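Local coordinates for protein aspartokinase (Clostridium acetobutylicum, PDB 3TVI) that probably catalyses the ATP-dependent phosphorylation of the beta-carboxyl group of aspartate, an early step toward lysine, threonine and methionine, and binds lysine, at residues V6-G11 / D202-W207; D209-L214 / I263-K268; I227-Y232 / L275-T280. One frame throughout, in Å; residues are numbered along the deposited sequence.

Contact 1 of 3, residues V6-G11 / D202-W207; sequences VTKFGG and DLYENW
Phe9 and Trp207 make the dense part of this contact, lying side by side with their planes only 13° apart. The phenyl ring and the five-membered ring of the indole are 4.5 Å apart between centroids, but slid so far that they barely overlap: Phe9 CE1 sits over the indole face, 3.4 Å from Trp207 CG. Both first torsions (chi1 -62° and -70°) put CG beside the backbone N, aligning two flat aromatics that suit the layer beneath helix 17-28, where Ile26 touches both. Trp207 NE1 donates in its ring plane to Glu205 OE1 at 2.8 Å, fixing the indole's rotation, and Arg33 forms a salt bridge with the same oxygen. This is the parallel pairing of strands 5-9 and 203-208 in the central sheet of the amino acid kinase fold, laddered by bonds such as Trp207 N to Lys8 O, 2.8 Å. Between the two segments the face bearing Val6, Tyr204, Lys8 and Asn206, covered by helix 187-199, packs more loosely. Lys8 CB meets the Tyr204 ring at its edge, 3.9 Å from CE1, while lysine's length lets NZ reach a salt bridge with Asp189, which also accepts from Asn206 ND2. Lys8 to Gly11 are predicted to bind ATP. Toward that partly exposed end the ladder slackens, and Gly10 N reaches Trp207 O only through a weak 3.4 Å bond.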
loop_
_atom_site.group_PDB
_atom_site.type_symbol
_atom_site.label_atom_id
_atom_site.label_comp_id
_atom_site.label_asym_id
_atom_site.label_seq_id
_atom_site.Cartn_x
_atom_site.Cartn_y
_atom_site.Cartn_z
ATOM N N VAL B 6 32.541 15.764 -20.884
ATOM C CA VAL B 6 32.914 16.349 -19.606
ATOM C C VAL B 6 33.119 15.207 -18.636
ATOM O O VAL B 6 32.270 14.317 -18.545
ATOM C CB VAL B 6 31.763 17.201 -19.064
ATOM C CG1 VAL B 6 32.009 17.618 -17.619
ATOM C CG2 VAL B 6 31.539 18.401 -19.964
ATOM N N THR B 7 34.215 15.232 -17.892
ATOM C CA THR B 7 34.586 14.092 -17.070
ATOM C C THR B 7 34.603 14.441 -15.600
ATOM O O THR B 7 35.038 15.528 -15.239
ATOM C CB THR B 7 35.987 13.625 -17.442
ATOM O OG1 THR B 7 36.907 14.688 -17.192
ATOM C CG2 THR B 7 36.045 13.255 -18.914
ATOM N N LYS B 8 34.129 13.525 -14.755
ATOM C CA LYS B 8 34.332 13.640 -13.317
ATOM C C LYS B 8 35.049 12.418 -12.812
ATOM O O LYS B 8 34.772 11.313 -13.263
ATOM C CB LYS B 8 33.022 13.759 -12.531
ATOM C CG LYS B 8 33.164 13.121 -11.140
ATOM C CD LYS B 8 32.080 13.452 -10.139
ATOM C CE LYS B 8 32.419 12.831 -8.783
ATOM N NZ LYS B 8 32.624 11.360 -8.863
ATOM N N PHE B 9 35.920 12.623 -11.826
ATOM C CA PHE B 9 36.639 11.543 -11.170
ATOM C C PHE B 9 36.441 11.603 -9.668
ATOM O O PHE B 9 36.544 12.665 -9.068
ATOM C CB PHE B 9 38.105 11.650 -11.518
ATOM C CG PHE B 9 38.359 11.499 -12.974
ATOM C CD1 PHE B 9 38.658 10.259 -13.508
ATOM C CD2 PHE B 9 38.241 12.584 -13.820
ATOM C CE1 PHE B 9 38.867 10.108 -14.865
ATOM C CE2 PHE B 9 38.450 12.448 -15.178
ATOM C CZ PHE B 9 38.763 11.206 -15.704
ATOM N N GLY B 10 36.157 10.450 -9.073
ATOM C CA GLY B 10 35.824 10.359 -7.664
ATOM C C GLY B 10 37.037 10.098 -6.817
ATOM O O GLY B 10 38.147 10.015 -7.332
ATOM N N GLY B 11 36.815 9.951 -5.516
ATOM C CA GLY B 11 37.893 9.784 -4.541
ATOM C C GLY B 11 38.795 8.608 -4.822
ATOM O O GLY B 11 40.010 8.712 -4.700
ATOM N N ASP B 202 27.932 16.929 -24.784
ATOM C CA ASP B 202 27.352 15.775 -25.486
ATOM C C ASP B 202 27.294 14.521 -24.635
ATOM O O ASP B 202 26.484 13.632 -24.883
ATOM C CB ASP B 202 28.183 15.466 -26.715
ATOM C CG ASP B 202 28.272 16.623 -27.628
ATOM O OD1 ASP B 202 27.744 17.689 -27.261
ATOM O OD2 ASP B 202 28.871 16.477 -28.707
ATOM N N LEU B 203 28.199 14.444 -23.669
ATOM C CA LEU B 203 28.319 13.298 -22.795
ATOM C C LEU B 203 28.841 13.786 -21.465
ATOM O O LEU B 203 29.601 14.740 -21.409
ATOM C CB LEU B 203 29.307 12.291 -23.389
ATOM C CG LEU B 203 29.590 10.995 -22.618
ATOM C CD1 LEU B 203 28.329 10.166 -22.453
ATOM C CD2 LEU B 203 30.649 10.183 -23.341
ATOM N N TYR B 204 28.419 13.142 -20.394
ATOM C CA TYR B 204 29.007 13.381 -19.096
ATOM C C TYR B 204 29.500 12.024 -18.604
ATOM O O TYR B 204 28.714 11.183 -18.187
ATOM C CB TYR B 204 27.985 14.045 -18.164
ATOM C CG TYR B 204 28.297 14.006 -16.676
ATOM C CD1 TYR B 204 29.593 14.156 -16.195
ATOM C CD2 TYR B 204 27.274 13.835 -15.747
ATOM C CE1 TYR B 204 29.860 14.124 -14.835
ATOM C CE2 TYR B 204 27.527 13.800 -14.391
ATOM C CZ TYR B 204 28.819 13.950 -13.939
ATOM O OH TYR B 204 29.055 13.910 -12.584
ATOM N N GLU B 205 30.807 11.802 -18.720
ATOM C CA GLU B 205 31.415 10.564 -18.256
ATOM C C GLU B 205 31.592 10.699 -16.775
ATOM O O GLU B 205 32.090 11.719 -16.324
ATOM C CB GLU B 205 32.776 10.336 -18.906
ATOM C CG GLU B 205 32.692 9.853 -20.338
ATOM C CD GLU B 205 34.038 9.774 -21.027
ATOM O OE1 GLU B 205 35.072 10.043 -20.379
ATOM O OE2 GLU B 205 34.061 9.436 -22.232
ATOM N N ASN B 206 31.193 9.681 -16.025
ATOM C CA ASN B 206 31.315 9.704 -14.582
ATOM C C ASN B 206 32.225 8.570 -14.117
ATOM O O ASN B 206 31.783 7.432 -13.943
ATOM C CB ASN B 206 29.934 9.595 -13.971
ATOM C CG ASN B 206 29.902 9.988 -12.520
ATOM O OD1 ASN B 206 30.191 9.181 -11.646
ATOM N ND2 ASN B 206 29.503 11.225 -12.252
ATOM N N TRP B 207 33.503 8.894 -13.917
ATOM C CA TRP B 207 34.531 7.885 -13.686
ATOM C C TRP B 207 34.621 7.441 -12.264
ATOM O O TRP B 207 34.836 8.244 -11.364
ATOM C CB TRP B 207 35.872 8.401 -14.148
ATOM C CG TRP B 207 35.948 8.493 -15.635
ATOM C CD1 TRP B 207 35.546 9.541 -16.445
ATOM C CD2 TRP B 207 36.440 7.474 -16.545
ATOM N NE1 TRP B 207 35.761 9.244 -17.765
ATOM C CE2 TRP B 207 36.292 8.019 -17.891
ATOM C CE3 TRP B 207 36.963 6.209 -16.387
ATOM C CZ2 TRP B 207 36.677 7.316 -19.008
ATOM C CZ3 TRP B 207 37.343 5.498 -17.525
ATOM C CH2 TRP B 207 37.209 6.044 -18.805
#

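Contact 2 of 3, residues D209-L214 / I263-K268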
loop_
_atom_site.group_PDB
_atom_site.type_symbol
_atom_site.label_atom_id
_atom_site.label_comp_id
_atom_site.label_asym_id
_atom_site.label_seq_id
_atom_site.Cartn_x
_atom_site.Cartn_y
_atom_site.Cartn_z
ATOM N N ASP B 209 34.988 3.367 -9.768
ATOM C CA ASP B 209 35.811 2.158 -9.639
ATOM C C ASP B 209 35.057 0.883 -9.982
ATOM O O ASP B 209 35.439 -0.191 -9.545
ATOM C CB ASP B 209 36.420 2.056 -8.233
ATOM C CG ASP B 209 35.375 1.889 -7.145
ATOM O OD1 ASP B 209 34.846 2.917 -6.656
ATOM O OD2 ASP B 209 35.098 0.725 -6.769
ATOM N N VAL B 210 33.991 1.008 -10.768
ATOM C CA VAL B 210 33.202 -0.144 -11.226
ATOM C C VAL B 210 32.759 0.073 -12.672
ATOM O O VAL B 210 32.352 1.177 -13.041
ATOM C CB VAL B 210 31.949 -0.359 -10.362
ATOM C CG1 VAL B 210 32.331 -0.537 -8.903
ATOM C CG2 VAL B 210 30.978 0.799 -10.533
ATOM N N SER B 211 32.827 -0.983 -13.482
ATOM C CA SER B 211 32.531 -0.887 -14.914
ATOM C C SER B 211 31.026 -0.793 -15.217
ATOM O O SER B 211 30.444 -1.670 -15.853
ATOM C CB SER B 211 33.155 -2.071 -15.634
ATOM O OG SER B 211 34.532 -2.130 -15.347
ATOM N N GLY B 212 30.406 0.295 -14.779
ATOM C CA GLY B 212 28.968 0.452 -14.915
ATOM C C GLY B 212 28.211 -0.148 -13.745
ATOM O O GLY B 212 28.779 -0.388 -12.683
ATOM N N PHE B 213 26.913 -0.354 -13.949
ATOM C CA PHE B 213 26.055 -1.082 -13.023
ATOM C C PHE B 213 25.785 -2.476 -13.569
ATOM O O PHE B 213 25.817 -2.695 -14.781
ATOM C CB PHE B 213 24.724 -0.350 -12.867
ATOM C CG PHE B 213 24.867 1.100 -12.513
ATOM C CD1 PHE B 213 25.630 1.488 -11.417
ATOM C CD2 PHE B 213 24.238 2.078 -13.267
ATOM C CE1 PHE B 213 25.765 2.824 -11.085
ATOM C CE2 PHE B 213 24.366 3.417 -12.942
ATOM C CZ PHE B 213 25.127 3.790 -11.848
ATOM N N LEU B 214 25.499 -3.420 -12.684
ATOM C CA LEU B 214 25.186 -4.776 -13.133
ATOM C C LEU B 214 23.688 -5.047 -13.111
ATOM O O LEU B 214 22.931 -4.400 -12.389
ATOM C CB LEU B 214 25.903 -5.807 -12.262
ATOM C CG LEU B 214 27.427 -5.838 -12.350
ATOM C CD1 LEU B 214 27.936 -6.792 -11.290
ATOM C CD2 LEU B 214 27.891 -6.250 -13.738
ATOM N N ILE B 263 28.543 5.851 -16.929
ATOM C CA ILE B 263 29.285 5.385 -15.759
ATOM C C ILE B 263 30.425 4.511 -16.250
ATOM O O ILE B 263 30.196 3.535 -16.951
ATOM C CB ILE B 263 28.414 4.604 -14.766
ATOM C CG1 ILE B 263 27.765 5.553 -13.762
ATOM C CG2 ILE B 263 29.264 3.642 -13.961
ATOM C CD1 ILE B 263 26.910 6.626 -14.388
ATOM N N LYS B 264 31.651 4.873 -15.882
ATOM C CA LYS B 264 32.845 4.209 -16.398
ATOM C C LYS B 264 33.840 3.893 -15.275
ATOM O O LYS B 264 33.748 4.449 -14.173
ATOM C CB LYS B 264 33.479 5.088 -17.480
ATOM C CG LYS B 264 33.779 4.339 -18.767
ATOM C CD LYS B 264 33.480 5.177 -19.997
ATOM C CE LYS B 264 33.534 4.353 -21.279
ATOM N NZ LYS B 264 34.823 3.624 -21.439
ATOM N N ASN B 265 34.779 2.990 -15.558
ATOM C CA ASN B 265 35.742 2.525 -14.550
ATOM C C ASN B 265 37.185 2.978 -14.814
ATOM O O ASN B 265 37.810 2.532 -15.772
ATOM C CB ASN B 265 35.690 1.003 -14.473
ATOM C CG ASN B 265 36.571 0.439 -13.377
ATOM O OD1 ASN B 265 37.069 1.174 -12.520
ATOM N ND2 ASN B 265 36.764 -0.880 -13.400
ATOM N N THR B 266 37.707 3.837 -13.941
ATOM C CA THR B 266 39.063 4.372 -14.075
ATOM C C THR B 266 40.121 3.282 -14.154
ATOM O O THR B 266 41.152 3.481 -14.784
ATOM C CB THR B 266 39.451 5.290 -12.889
ATOM O OG1 THR B 266 38.450 6.290 -12.691
ATOM C CG2 THR B 266 40.769 5.988 -13.149
ATOM N N ASN B 267 39.875 2.141 -13.511
ATOM C CA ASN B 267 40.844 1.043 -13.484
ATOM C C ASN B 267 40.711 0.064 -14.653
ATOM O O ASN B 267 41.579 -0.773 -14.866
ATOM C CB ASN B 267 40.745 0.317 -12.149
ATOM C CG ASN B 267 40.959 1.253 -10.968
ATOM O OD1 ASN B 267 40.154 1.297 -10.047
ATOM N ND2 ASN B 267 42.039 2.022 -11.004
ATOM N N LYS B 268 39.614 0.178 -15.402
ATOM C CA LYS B 268 39.381 -0.607 -16.623
ATOM C C LYS B 268 38.660 0.292 -17.617
ATOM O O LYS B 268 37.453 0.173 -17.810
ATOM C CB LYS B 268 38.540 -1.853 -16.325
ATOM C CG LYS B 268 39.202 -2.831 -15.375
ATOM C CD LYS B 268 38.490 -4.172 -15.379
ATOM C CE LYS B 268 39.064 -5.104 -14.319
ATOM N NZ LYS B 268 38.960 -6.549 -14.687
#
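Asn265 and Ser211 join the end of strand 261-265 to the loop that follows strand 203-208 in the amino acid kinase domain. Here turns replace strand pairing: Asn265 begins both an Asx turn and a type I beta turn running to Lys268, and Ser211 is the centre of an inverse gamma turn. The polar link between them is one side-chain hydrogen bond, Asn265 ND2 to Ser211 OG at 3.2 Å, fairly straight (152°) and close to the amide plane. Asp271 holds the same hydroxyl from outside the two segments. With CG anti to the backbone N (chi1 -175°), the Asn265 amide is laid along the loop backbone, bringing OD1 beside the Asp209-Val210 peptide. That oxygen also accepts from Asn267 N at 3.1 Å, the donor standing above the carbonyl plane; asparagine suits a place where one amide must brace a turn and tie down a neighbouring loop. Backbone bonds close the gamma turn and the beta turn, Gly212 N reaching Val210 O at 2.8 Å and Lys268 N reaching Asn265 O. Asp209, predicted to contact ATP, directs its CB away from the strand, and its OD1 makes a weak hydrogen bond with Ser12 OG. Apolar contact is confined to the inner end, where Phe213 and Ile263 cross at about a right angle. Gly212 takes a positive phi (88°), a backbone conformation that glycine adopts readily. The isoleucine uses both arms, CG2 packing against Gly212 CA and CG1 lying 3.7 Å from Phe213 CZ.

Contact 3 of 3, residues I227-Y232 / L275-T280; sequences ISKISY and LILSDT
Strands 229-231 and 275-277 are parallel neighbours, with Lys229 opposite Leu275 and Ile230 opposite Ile276, their axes 4.5 Å apart and inclined at 31°. This pairing adds strand 229-231 as an outermost strand, within this chain, of the kinase domain's mixed sheet, just before helix 232-240 begins. Leu277 N to Ile230 O, 2.8 Å, is a sound backbone bond, whereas those from Leu275 N to Ser228 O and from Ile230 N to Leu275 O are weak. On the buried face Ile230 and Ile276 lie side by side, Ile230 CG2 being 3.5 Å from Ile276 CG1, and both touch Leu235 of the following helix; branched aliphatic residues fill this space between sheet and helix well. On the other face Leu277 CD2 rests against the aliphatic part of Lys229, whose polar end leads off from an exposed position. Ser231 marks the change from strand to helix. As N-cap its OG accepts from Glu234 N while donating to Asp279 OD2 at 2.8 Å, nearly along the carboxylate C-O axis. Asp279 OD2 also takes a weak bond from Lys233 N, and its negative charge probably interacts favourably with the helix start. Tyr232 turns its ring back over the partner strand, with CG beside its backbone N (chi1 -63°), and crosses Ile276 at about a right angle. Ile276 CG2 approaches obliquely beside Tyr232 CD1 and CE1, and Leu277 O lies 3.2 Å above the plane of the Tyr232 ring, over its centre.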
loop_
_atom_site.group_PDB
_atom_site.type_symbol
_atom_site.label_atom_id
_atom_site.label_comp_id
_atom_site.label_asym_id
_atom_site.label_seq_id
_atom_site.Cartn_x
_atom_site.Cartn_y
_atom_site.Cartn_z
ATOM N N ILE B 227 24.547 -3.462 -17.397
ATOM C CA ILE B 227 23.395 -2.747 -17.924
ATOM C C ILE B 227 23.842 -1.760 -19.006
ATOM O O ILE B 227 23.948 -0.568 -18.769
ATOM C CB ILE B 227 22.632 -1.977 -16.825
ATOM C CG1 ILE B 227 22.275 -2.888 -15.644
ATOM C CG2 ILE B 227 21.374 -1.346 -17.407
ATOM C CD1 ILE B 227 21.612 -2.159 -14.495
ATOM N N SER B 228 24.108 -2.267 -20.199
ATOM C CA SER B 228 24.323 -1.426 -21.375
ATOM C C SER B 228 23.689 -0.012 -21.286
ATOM O O SER B 228 24.399 0.989 -21.361
ATOM C CB SER B 228 23.793 -2.169 -22.603
ATOM O OG SER B 228 23.861 -1.375 -23.772
ATOM N N LYS B 229 22.369 0.056 -21.119
ATOM C CA LYS B 229 21.619 1.326 -21.141
ATOM C C LYS B 229 20.494 1.354 -20.087
ATOM O O LYS B 229 19.931 0.323 -19.751
ATOM C CB LYS B 229 21.017 1.531 -22.531
ATOM C CG LYS B 229 22.020 1.895 -23.615
ATOM C CD LYS B 229 21.508 1.566 -25.012
ATOM C CE LYS B 229 22.027 2.573 -26.032
ATOM N NZ LYS B 229 22.218 2.025 -27.407
ATOM N N ILE B 230 20.158 2.534 -19.577
ATOM C CA ILE B 230 19.195 2.640 -18.474
ATOM C C ILE B 230 18.575 4.045 -18.418
ATOM O O ILE B 230 19.282 5.036 -18.525
ATOM C CB ILE B 230 19.894 2.303 -17.138
ATOM C CG1 ILE B 230 18.909 2.278 -15.976
ATOM C CG2 ILE B 230 21.001 3.301 -16.835
ATOM C CD1 ILE B 230 19.483 1.618 -14.744
ATOM N N SER B 231 17.256 4.141 -18.274
ATOM C CA SER B 231 16.604 5.452 -18.238
ATOM C C SER B 231 16.781 6.029 -16.845
ATOM O O SER B 231 17.210 5.318 -15.943
ATOM C CB SER B 231 15.111 5.343 -18.607
ATOM O OG SER B 231 14.264 5.258 -17.466
ATOM N N TYR B 232 16.456 7.307 -16.666
ATOM C CA TYR B 232 16.548 7.919 -15.343
ATOM C C TYR B 232 15.517 7.273 -14.430
ATOM O O TYR B 232 15.864 6.772 -13.355
ATOM C CB TYR B 232 16.345 9.442 -15.382
ATOM C CG TYR B 232 17.391 10.211 -16.181
ATOM C CD1 TYR B 232 18.753 10.008 -15.968
ATOM C CD2 TYR B 232 17.012 11.153 -17.141
ATOM C CE1 TYR B 232 19.703 10.703 -16.700
ATOM C CE2 TYR B 232 17.956 11.856 -17.877
ATOM C CZ TYR B 232 19.297 11.627 -17.656
ATOM O OH TYR B 232 20.238 12.322 -18.381
ATOM N N LEU B 275 24.915 3.357 -19.600
ATOM C CA LEU B 275 24.744 4.628 -20.275
ATOM C C LEU B 275 23.371 5.199 -19.907
ATOM O O LEU B 275 22.356 4.847 -20.508
ATOM C CB LEU B 275 24.894 4.400 -21.784
ATOM C CG LEU B 275 25.175 5.589 -22.700
ATOM C CD1 LEU B 275 26.255 6.485 -22.115
ATOM C CD2 LEU B 275 25.575 5.105 -24.083
ATOM N N ILE B 276 23.345 6.074 -18.907
ATOM C CA ILE B 276 22.091 6.535 -18.324
ATOM C C ILE B 276 21.464 7.589 -19.224
ATOM O O ILE B 276 21.929 8.727 -19.274
ATOM C CB ILE B 276 22.290 7.110 -16.912
ATOM C CG1 ILE B 276 23.008 6.089 -16.010
ATOM C CG2 ILE B 276 20.951 7.521 -16.320
ATOM C CD1 ILE B 276 23.600 6.662 -14.736
ATOM N N LEU B 277 20.403 7.193 -19.929
ATOM C CA LEU B 277 19.738 8.029 -20.942
ATOM C C LEU B 277 18.533 8.771 -20.378
ATOM O O LEU B 277 18.222 8.656 -19.195
ATOM C CB LEU B 277 19.287 7.150 -22.111
ATOM C CG LEU B 277 20.331 6.678 -23.129
ATOM C CD1 LEU B 277 21.731 7.182 -22.816
ATOM C CD2 LEU B 277 20.294 5.155 -23.232
ATOM N N SER B 278 17.867 9.546 -21.230
ATOM C CA SER B 278 16.612 10.198 -20.867
ATOM C C SER B 278 15.464 9.241 -21.115
ATOM O O SER B 278 15.596 8.304 -21.899
ATOM C CB SER B 278 16.401 11.477 -21.680
ATOM O OG SER B 278 15.614 12.398 -20.949
ATOM N N ASP B 279 14.338 9.485 -20.452
ATOM C CA ASP B 279 13.153 8.639 -20.628
ATOM C C ASP B 279 12.684 8.620 -22.088
ATOM O O ASP B 279 12.567 7.549 -22.688
ATOM C CB ASP B 279 12.016 9.071 -19.688
ATOM C CG ASP B 279 12.322 8.777 -18.219
ATOM O OD1 ASP B 279 11.970 9.621 -17.363
ATOM O OD2 ASP B 279 12.912 7.710 -17.920
ATOM N N THR B 280 12.444 9.794 -22.667
ATOM C CA THR B 280 12.075 9.875 -24.089
ATOM C C THR B 280 13.282 9.678 -25.037
ATOM O O THR B 280 13.103 9.520 -26.249
ATOM C CB THR B 280 11.333 11.197 -24.420
ATOM O OG1 THR B 280 12.153 12.325 -24.085
ATOM C CG2 THR B 280 10.003 11.276 -23.654
#

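How the contacts relate
All three contacts belong to the mixed sheet of the kinase domain and its connecting loops. Across it, the strands of contact 1 (5-9 and 203-208) are followed by 261-265, from contact 2, then by 274-277 and 229-231, which make contact 3. Contact 1 closes before the others open along the chain, whereas contacts 2 and 3 interleave. The centres of contacts 1 and 2 are about 11 Å apart; contact 3 is about 16 Å from each. A probable hydrogen bond from Lys264 N to Asn206 O joins contacts 1 and 2, while Ile263 packs on Ile276 between contacts 2 and 3. Predicted ATP-binding residues lie in contacts 1 and 2, and contact 3 forms one edge of the sheet within this chain.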